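Local coordinates for Two-component system response regulator/GGDEF domain protein (Aeromonas salmonicida, PDB 3LUF) that probably makes cyclic di-GMP from two GTP molecules with a GGDEF domain that this fragment lacks, the fragment itself being two receiver domains in tandem, at residues L119-Q124 and K146-Q150; S155-E159 and M179-D183; A201-V207 and A222-Q228. One frame throughout, in Å; residues are numbered along the deposited sequence. Where two conformers were deposited one is given.

Overall arrangement
The chain holds two CheY-like receiver domains, each with a five-stranded parallel sheet in strand order 2-1-3-4-5, and the three contacts follow one another along it. Contact 1 lies near the middle of the chain, where helix 106-122 of the first half meets the turn before strand 150-154 of the second. Contacts 2 and 3 both lie in the second domain, with centres about 16 Å apart; contact 1 is about 27 Å from contact 2 and 20 Å from contact 3, centre to centre. The three do not touch. Contact 1 joins the domains, contact 2 includes the loop that sets Met179 next to the second magnesium site, and contact 3 pairs the last two strands, its Gln228 end nearest that metal.

Contact 1 of 3, residues L119-Q124 and K146-Q150; sequences LYLNQQ and KQLLQ. Unlike the reference sequence in segment 146-150: Gln150 (reference Leu).
Asn122 reaches across from the end of helix 106-122 to Gln147 and Leu149, in the turn between helix 134-145 and strand 150-154, so that the last helix of one CheY-like receiver fold rests on the first helix-to-strand turn of the next. Its ND2 donates to Gln147 O at 2.9 Å, nearly straight (161° at the hydrogen), with the acceptor in the plane of the Asn122 amide. The other hydrogen of ND2 serves a water 2.9 Å away, and this water in turn donates to Gln147 OE1 at 2.7 Å, so both the backbone and the side chain of Gln147 are tied to one amide. The far side of the amide is held as well: OD1 accepts from Arg118 NE, one helical turn earlier. A chi1 of -72° lays CG beside the backbone N of Asn122, from where the group can take all three partners, and these bonds hold its rotation. Leu149 lies over the amide face, its CD2 3.5 Å from Asn122 CG.

The methyl CD2 of Leu119 rests against the carbonyl of Gln147, 3.6 Å from its O, while the apolar contact is made by Leu119 CB with Leu148 CD1 at 4.0 Å; Val50 of strand 49-55 touches both leucines. Leu148 has a left-handed backbone conformation, which turns the chain toward the strand and brings Leu149 CA to 3.5 Å from Asn122 O in a CH...O contact. Further out, Lys146 NZ bonds to Val97 O and Leu98 O of the first domain, while Leu243 of helix 232-248 touches Asn122. At the start of the strand stands Gln150, a leucine in the reference sequence, whose extended side chain brings NE2 to 2.8 Å from Gln123 O.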
loop_
_atom_site.group_PDB
_atom_site.type_symbol
_atom_site.label_atom_id
_atom_site.label_comp_id
_atom_site.label_asym_id
_atom_site.label_seq_id
_atom_site.Cartn_x
_atom_site.Cartn_y
_atom_site.Cartn_z
ATOM N N LEU B 119 -3.368 6.276 -15.316
ATOM C CA LEU B 119 -2.625 7.258 -16.125
ATOM C C LEU B 119 -3.502 8.426 -16.523
ATOM O O LEU B 119 -3.054 9.562 -16.486
ATOM C CB LEU B 119 -2.063 6.609 -17.419
ATOM C CG LEU B 119 -0.942 5.595 -17.148
ATOM C CD1 LEU B 119 -0.620 4.839 -18.479
ATOM C CD2 LEU B 119 0.332 6.195 -16.584
ATOM N N TYR B 120 -4.762 8.158 -16.833
ATOM C CA TYR B 120 -5.697 9.249 -17.132
ATOM C C TYR B 120 -5.852 10.193 -15.927
ATOM O O TYR B 120 -5.726 11.430 -16.055
ATOM C CB TYR B 120 -7.079 8.731 -17.573
ATOM C CG TYR B 120 -8.043 9.877 -17.597
ATOM C CD1 TYR B 120 -8.081 10.729 -18.696
ATOM C CD2 TYR B 120 -8.808 10.219 -16.442
ATOM C CE1 TYR B 120 -8.914 11.849 -18.704
ATOM C CE2 TYR B 120 -9.613 11.351 -16.452
ATOM C CZ TYR B 120 -9.672 12.133 -17.580
ATOM O OH TYR B 120 -10.451 13.243 -17.591
ATOM N N LEU B 121 -6.161 9.621 -14.770
ATOM C CA LEU B 121 -6.368 10.446 -13.558
ATOM C C LEU B 121 -5.145 11.240 -13.134
ATOM O O LEU B 121 -5.249 12.397 -12.661
ATOM C CB LEU B 121 -6.861 9.582 -12.408
ATOM C CG LEU B 121 -8.261 8.992 -12.538
ATOM C CD1 LEU B 121 -8.516 7.989 -11.416
ATOM C CD2 LEU B 121 -9.381 10.087 -12.590
ATOM N N ASN B 122 -3.969 10.626 -13.262
ATOM C CA ASN B 122 -2.741 11.257 -12.841
ATOM C C ASN B 122 -2.415 12.567 -13.552
ATOM O O ASN B 122 -1.683 13.399 -13.004
ATOM C CB ASN B 122 -1.567 10.309 -13.036
ATOM C CG ASN B 122 -1.565 9.150 -12.037
ATOM O OD1 ASN B 122 -2.396 9.075 -11.119
ATOM N ND2 ASN B 122 -0.602 8.251 -12.196
ATOM N N GLN B 123 -2.905 12.747 -14.776
ATOM C CA GLN B 123 -2.621 13.970 -15.546
ATOM C C GLN B 123 -2.988 15.224 -14.747
ATOM O O GLN B 123 -2.378 16.305 -14.927
ATOM C CB GLN B 123 -3.418 14.014 -16.850
ATOM C CG GLN B 123 -3.136 12.861 -17.814
ATOM C CD GLN B 123 -4.052 12.898 -19.000
ATOM O OE1 GLN B 123 -5.252 12.583 -18.898
ATOM N NE2 GLN B 123 -3.501 13.261 -20.150
ATOM N N GLN B 124 -4.017 15.126 -13.916
ATOM C CA GLN B 124 -4.433 16.334 -13.205
ATOM C C GLN B 124 -4.061 16.326 -11.726
ATOM O O GLN B 124 -4.614 17.107 -10.922
ATOM C CB GLN B 124 -5.916 16.629 -13.436
ATOM C CG GLN B 124 -6.873 15.890 -12.582
ATOM C CD GLN B 124 -8.240 16.539 -12.534
ATOM O OE1 GLN B 124 -8.937 16.463 -11.509
ATOM N NE2 GLN B 124 -8.652 17.171 -13.650
ATOM N N LYS B 146 6.681 9.525 -15.639
ATOM C CA LYS B 146 6.241 8.391 -16.496
ATOM C C LYS B 146 4.936 7.753 -16.008
ATOM O O LYS B 146 4.421 6.809 -16.607
ATOM C CB LYS B 146 7.282 7.302 -16.513
ATOM C CG LYS B 146 8.545 7.660 -17.266
ATOM C CD LYS B 146 9.098 6.444 -17.958
ATOM C CE LYS B 146 9.439 5.381 -16.944
ATOM N NZ LYS B 146 9.579 4.061 -17.619
ATOM N N GLN B 147 4.426 8.218 -14.880
ATOM C CA GLN B 147 3.081 7.878 -14.476
ATOM C C GLN B 147 2.127 9.025 -14.909
ATOM O O GLN B 147 0.973 9.046 -14.510
ATOM C CB GLN B 147 3.008 7.620 -12.954
ATOM C CG GLN B 147 3.861 6.433 -12.445
ATOM C CD GLN B 147 3.934 6.337 -10.923
ATOM O OE1 GLN B 147 2.928 6.446 -10.217
ATOM N NE2 GLN B 147 5.134 6.076 -10.413
ATOM N N LEU B 148 2.627 9.971 -15.703
ATOM C CA LEU B 148 1.901 11.163 -16.162
ATOM C C LEU B 148 1.482 12.164 -15.065
ATOM O O LEU B 148 0.655 13.055 -15.304
ATOM C CB LEU B 148 0.698 10.781 -17.056
ATOM C CG LEU B 148 1.076 9.960 -18.310
ATOM C CD1 LEU B 148 -0.194 9.686 -19.063
ATOM C CD2 LEU B 148 2.091 10.727 -19.223
ATOM N N LEU B 149 2.108 12.060 -13.895
ATOM C CA LEU B 149 1.824 12.993 -12.818
ATOM C C LEU B 149 2.514 14.346 -13.063
ATOM O O LEU B 149 3.507 14.435 -13.788
ATOM C CB LEU B 149 2.310 12.410 -11.482
ATOM C CG LEU B 149 1.543 11.177 -10.986
ATOM C CD1 LEU B 149 2.417 10.380 -10.035
ATOM C CD2 LEU B 149 0.269 11.612 -10.283
ATOM N N GLN B 150 1.956 15.383 -12.450
ATOM C CA GLN B 150 2.601 16.675 -12.358
ATOM C C GLN B 150 3.487 16.667 -11.123
ATOM O O GLN B 150 2.989 16.596 -10.006
ATOM C CB GLN B 150 1.525 17.736 -12.240
ATOM C CG GLN B 150 0.678 17.859 -13.508
ATOM C CD GLN B 150 -0.360 18.946 -13.356
ATOM O OE1 GLN B 150 -0.032 20.067 -12.956
ATOM N NE2 GLN B 150 -1.620 18.614 -13.604
HETATM O O HOH W 1 0.348 5.950 -10.667
#

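Contact 2 of 3, residues S155-E159 and M179-D183; sequences SHARE and MPEID. With DMS (dimethyl sulfoxide), chain I.
Arg158 and Glu181 both carry CG anti to the backbone N (chi1 179° and -159°), and a bend at chi3 of the arginine swings its guanidinium onto the extended glutamate. The two flat groups end nearly coplanar, 4° apart. Arg158 NH2 meets the syn lone pair of Glu181 OE2 at 3.1 Å, with a weak second bond to OE1, so a single nitrogen carries this surface salt bridge. Ala157 CB packs 3.6 Å from Ile182 CG2. Met179, present as selenomethionine, places SE 4.1 Å from His156 CA.

A water between the backbones accepts from Ala157 N and donates to Pro180 O and Ile182 O, all at 2.8 to 2.9 Å, giving this first-turn N-H of helix 157-166 a partner in the loop. The helix start is also N-capped by His156, whose ND1 accepts from Glu159 N at 3.0 Å. In the loop, Ile182 N returns to Pro180 O, with Glu181 at positive phi: a classic gamma turn. Asp183 caps helix 184-194 by accepting from Ser186 N, while its own N binds a dimethyl sulfoxide, probably from the crystallisation liquor.

Met179 also touches Asp132, which binds magnesium together with Asp176 and Tyr178; the contact thus joins the start of helix 157-166 to the loop after strand 172-176, beside the predicted phosphorylation site of a receiver domain.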
loop_
_atom_site.group_PDB
_atom_site.type_symbol
_atom_site.label_atom_id
_atom_site.label_comp_id
_atom_site.label_asym_id
_atom_site.label_seq_id
_atom_site.Cartn_x
_atom_site.Cartn_y
_atom_site.Cartn_z
ATOM N N SER B 155 14.550 20.115 -2.495
ATOM C CA SER B 155 15.841 19.545 -2.095
ATOM C C SER B 155 16.035 19.487 -0.587
ATOM O O SER B 155 17.025 18.952 -0.097
ATOM C CB SER B 155 17.002 20.316 -2.753
ATOM O OG SER B 155 16.708 20.620 -4.102
ATOM N N HIS B 156 15.076 20.024 0.157
ATOM C CA HIS B 156 15.131 19.974 1.620
ATOM C C HIS B 156 13.778 20.362 2.203
ATOM O O HIS B 156 12.892 20.786 1.474
ATOM C CB HIS B 156 16.253 20.852 2.193
ATOM C CG HIS B 156 16.351 22.213 1.583
ATOM N ND1 HIS B 156 15.354 23.159 1.693
ATOM C CD2 HIS B 156 17.360 22.808 0.895
ATOM C CE1 HIS B 156 15.733 24.271 1.082
ATOM N NE2 HIS B 156 16.948 24.083 0.588
ATOM N N ALA B 157 13.618 20.184 3.507
ATOM C CA ALA B 157 12.326 20.449 4.137
ATOM C C ALA B 157 11.883 21.879 3.979
ATOM O O ALA B 157 10.711 22.137 3.713
ATOM C CB ALA B 157 12.357 20.075 5.605
ATOM N N ARG B 158 12.818 22.810 4.161
ATOM C CA ARG B 158 12.493 24.219 3.989
ATOM C C ARG B 158 11.855 24.505 2.610
ATOM O O ARG B 158 10.798 25.134 2.523
ATOM C CB ARG B 158 13.762 25.030 4.268
ATOM C CG ARG B 158 13.696 26.497 4.139
ATOM C CD ARG B 158 15.111 27.050 4.498
ATOM N NE ARG B 158 15.538 26.650 5.851
ATOM C CZ ARG B 158 15.251 27.358 6.942
ATOM N NH1 ARG B 158 14.580 28.490 6.808
ATOM N NH2 ARG B 158 15.649 26.973 8.145
ATOM N N GLU B 159 12.470 24.006 1.537
ATOM C CA GLU B 159 11.919 24.175 0.202
ATOM C C GLU B 159 10.572 23.456 0.029
ATOM O O GLU B 159 9.685 24.001 -0.605
ATOM C CB GLU B 159 12.911 23.708 -0.875
ATOM C CG GLU B 159 12.365 23.862 -2.286
ATOM C CD GLU B 159 13.418 23.697 -3.374
ATOM O OE1 GLU B 159 14.346 22.862 -3.216
ATOM O OE2 GLU B 159 13.293 24.419 -4.392
HETATM N N MSE B 179 18.141 13.978 5.683
HETATM C CA MSE B 179 18.340 15.286 5.063
HETATM C C MSE B 179 18.995 16.176 6.099
HETATM O O MSE B 179 18.766 15.980 7.272
HETATM C CB MSE B 179 17.000 15.907 4.639
HETATM C CG MSE B 179 16.296 15.118 3.511
HETATM SE SE MSE B 179 14.793 15.998 2.684
HETATM C CE MSE B 179 13.549 15.990 4.236
ATOM N N PRO B 180 19.804 17.149 5.657
ATOM C CA PRO B 180 20.395 18.038 6.671
ATOM C C PRO B 180 19.358 18.982 7.317
ATOM O O PRO B 180 18.332 19.324 6.687
ATOM C CB PRO B 180 21.483 18.795 5.895
ATOM C CG PRO B 180 21.047 18.722 4.398
ATOM C CD PRO B 180 20.324 17.390 4.292
ATOM N N GLU B 181 19.611 19.314 8.584
ATOM C CA GLU B 181 18.874 20.311 9.384
ATOM C C GLU B 181 17.516 19.840 9.902
ATOM O O GLU B 181 17.255 19.845 11.110
ATOM C CB GLU B 181 18.719 21.638 8.621
ATOM C CG GLU B 181 18.442 22.805 9.575
ATOM C CD GLU B 181 17.719 23.995 8.950
ATOM O OE1 GLU B 181 17.482 24.046 7.716
ATOM O OE2 GLU B 181 17.379 24.905 9.740
ATOM N N ILE B 182 16.646 19.438 8.976
ATOM C CA ILE B 182 15.308 18.967 9.311
ATOM C C ILE B 182 15.116 17.626 8.604
ATOM O O ILE B 182 15.047 17.583 7.380
ATOM C CB ILE B 182 14.227 19.979 8.831
ATOM C CG1 ILE B 182 14.492 21.357 9.448
ATOM C CG2 ILE B 182 12.798 19.478 9.165
ATOM C CD1 ILE B 182 13.807 22.505 8.742
ATOM N N ASP B 183 15.039 16.539 9.363
ATOM C CA ASP B 183 14.898 15.248 8.732
ATOM C C ASP B 183 13.487 14.993 8.277
ATOM O O ASP B 183 12.592 15.776 8.583
ATOM C CB ASP B 183 15.433 14.125 9.606
ATOM C CG ASP B 183 14.629 13.878 10.880
ATOM O OD1 ASP B 183 13.390 13.766 10.880
ATOM O OD2 ASP B 183 15.270 13.716 11.931
HETATM S S DMS I . 16.219 16.990 13.104
HETATM O O DMS I . 14.802 16.875 12.003
HETATM C C1 DMS I . 16.074 15.801 14.474
HETATM C C2 DMS I . 17.686 16.310 12.271
HETATM O O HOH W 2 15.779 19.294 5.237
HETATM O O HOH W 3 15.541 22.197 5.494
#

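Contact 3 of 3, residues A201-V207 and A222-Q228; sequences AIIGISV and ANDFLNQ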
loop_
_atom_site.group_PDB
_atom_site.type_symbol
_atom_site.label_atom_id
_atom_site.label_comp_id
_atom_site.label_asym_id
_atom_site.label_seq_id
_atom_site.Cartn_x
_atom_site.Cartn_y
_atom_site.Cartn_z
ATOM N N ALA B 201 -1.525 13.196 1.361
ATOM C CA ALA B 201 -0.959 11.842 1.598
ATOM C C ALA B 201 0.563 11.958 1.683
ATOM O O ALA B 201 1.160 12.766 0.978
ATOM C CB ALA B 201 -1.357 10.885 0.502
ATOM N N ILE B 202 1.177 11.199 2.575
ATOM C CA ILE B 202 2.625 11.227 2.676
ATOM C C ILE B 202 3.124 9.811 2.620
ATOM O O ILE B 202 2.621 8.946 3.352
ATOM C CB ILE B 202 3.056 11.849 4.006
ATOM C CG1 ILE B 202 2.604 13.315 4.072
ATOM C CG2 ILE B 202 4.571 11.621 4.270
ATOM C CD1 ILE B 202 2.666 13.845 5.519
ATOM N N ILE B 203 4.071 9.555 1.714
ATOM C CA ILE B 203 4.813 8.285 1.734
ATOM C C ILE B 203 6.207 8.560 2.275
ATOM O O ILE B 203 6.981 9.357 1.690
ATOM C CB ILE B 203 4.946 7.646 0.327
ATOM C CG1 ILE B 203 3.542 7.479 -0.305
ATOM C CG2 ILE B 203 5.700 6.315 0.430
ATOM C CD1 ILE B 203 3.551 7.096 -1.840
ATOM N N GLY B 204 6.525 7.902 3.371
ATOM C CA GLY B 204 7.831 8.106 4.016
ATOM C C GLY B 204 8.844 7.154 3.399
ATOM O O GLY B 204 8.633 5.936 3.423
ATOM N N ILE B 205 9.928 7.689 2.839
ATOM C CA ILE B 205 11.007 6.880 2.275
ATOM C C ILE B 205 12.168 6.763 3.256
ATOM O O ILE B 205 12.608 7.754 3.837
ATOM C CB ILE B 205 11.501 7.430 0.915
ATOM C CG1 ILE B 205 10.318 7.568 -0.055
ATOM C CG2 ILE B 205 12.565 6.451 0.329
ATOM C CD1 ILE B 205 10.613 8.383 -1.348
ATOM N N SER B 206 12.639 5.531 3.440
ATOM C CA SER B 206 13.648 5.207 4.437
ATOM C C SER B 206 14.543 4.078 3.940
ATOM O O SER B 206 14.092 3.240 3.188
ATOM C CB SER B 206 12.924 4.669 5.682
ATOM O OG SER B 206 13.207 5.511 6.737
ATOM N N VAL B 207 15.792 4.012 4.406
ATOM C CA VAL B 207 16.489 2.714 4.373
ATOM C C VAL B 207 16.032 1.938 5.612
ATOM O O VAL B 207 15.903 2.521 6.705
ATOM C CB VAL B 207 18.024 2.855 4.316
ATOM C CG1 VAL B 207 18.445 3.452 2.984
ATOM C CG2 VAL B 207 18.518 3.685 5.463
ATOM N N ALA B 222 2.319 9.384 8.587
ATOM C CA ALA B 222 2.482 9.065 7.167
ATOM C C ALA B 222 1.426 8.029 6.751
ATOM O O ALA B 222 1.046 7.149 7.537
ATOM C CB ALA B 222 3.880 8.535 6.880
ATOM N N ASN B 223 0.899 8.165 5.539
ATOM C CA ASN B 223 -0.073 7.177 5.016
ATOM C C ASN B 223 0.568 5.837 4.724
ATOM O O ASN B 223 -0.094 4.801 4.812
ATOM C CB ASN B 223 -0.709 7.671 3.702
ATOM C CG ASN B 223 -1.419 9.014 3.836
ATOM O OD1 ASN B 223 -0.828 10.043 4.217
ATOM N ND2 ASN B 223 -2.704 9.010 3.488
ATOM N N ASP B 224 1.838 5.856 4.356
ATOM C CA ASP B 224 2.492 4.676 3.800
ATOM C C ASP B 224 3.995 4.816 3.912
ATOM O O ASP B 224 4.527 5.885 4.290
ATOM C CB ASP B 224 2.097 4.565 2.306
ATOM C CG ASP B 224 2.074 3.128 1.798
ATOM O OD1 ASP B 224 2.620 2.206 2.463
ATOM O OD2 ASP B 224 1.534 2.935 0.684
ATOM N N PHE B 225 4.685 3.734 3.577
ATOM C CA PHE B 225 6.155 3.711 3.608
ATOM C C PHE B 225 6.681 3.075 2.339
ATOM O O PHE B 225 5.973 2.298 1.686
ATOM C CB PHE B 225 6.644 2.893 4.814
ATOM C CG PHE B 225 6.391 1.411 4.674
ATOM C CD1 PHE B 225 7.402 0.574 4.222
ATOM C CD2 PHE B 225 5.142 0.875 4.948
ATOM C CE1 PHE B 225 7.174 -0.791 4.070
ATOM C CE2 PHE B 225 4.891 -0.507 4.777
ATOM C CZ PHE B 225 5.941 -1.325 4.343
ATOM N N LEU B 226 7.928 3.377 2.015
ATOM C CA LEU B 226 8.580 2.754 0.876
ATOM C C LEU B 226 10.052 2.695 1.225
ATOM O O LEU B 226 10.680 3.726 1.502
ATOM C CB LEU B 226 8.313 3.579 -0.389
ATOM C CG LEU B 226 9.033 3.168 -1.670
ATOM C CD1 LEU B 226 8.623 1.771 -2.011
ATOM C CD2 LEU B 226 8.646 4.174 -2.775
ATOM N N ASN B 227 10.597 1.483 1.295
ATOM C CA ASN B 227 11.977 1.331 1.712
ATOM C C ASN B 227 12.935 1.369 0.520
ATOM O O ASN B 227 12.640 0.817 -0.535
ATOM C CB ASN B 227 12.155 0.070 2.573
ATOM C CG ASN B 227 11.378 0.151 3.896
ATOM O OD1 ASN B 227 11.262 1.236 4.518
ATOM N ND2 ASN B 227 10.844 -0.991 4.333
ATOM N N GLN B 228 14.052 2.078 0.678
ATOM C CA GLN B 228 15.089 2.151 -0.366
ATOM C C GLN B 228 16.116 1.041 -0.132
ATOM O O GLN B 228 16.380 0.690 1.015
ATOM C CB GLN B 228 15.832 3.488 -0.284
ATOM C CG GLN B 228 15.166 4.682 -0.936
ATOM C CD GLN B 228 15.994 5.958 -0.777
ATOM O OE1 GLN B 228 16.909 6.017 0.061
ATOM N NE2 GLN B 228 15.680 6.989 -1.587
HETATM O O HOH W 4 12.523 1.751 7.062
#
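Asn223 bends over the start of strand 201-207. CB lies 3.6 Å from Ile202 O; CG, beside the backbone N of Asn223 (chi1 -58°), stands at the same distance from Ala201 CA. OD1 accepts from Ile202 N at 2.8 Å, though the donor sits well above the carbonyl plane, off the lone pairs. ND2 passes 3.8 Å from Ala201 CB and bonds to Lys197 O.

Beyond this fastening the strands run parallel, crossing at 27°. Gly204 N donates to Asp224 O at 3.0 Å, Leu226 N to Gly204 O, Ser206 N to Leu226 O and Gln228 N to Ser206 O. On one face Ile203 CG2 touches Leu226 CB, and Gln228 CG lies 3.4 Å from Ile205 CG2, their side chains crossing at about a right angle. Asp224 is held by salt bridges to Arg238 of its own chain and Arg238 of the second subunit, which places this edge strand at the dimer interface.

Gln228, its side chain about 5 Å from that of Asp176, occupies the position usually held by lysine in receiver domains. Strands 201-207 and 224-228, joined through helix 213-219, form the last beta-alpha-beta unit of the CheY-like fold.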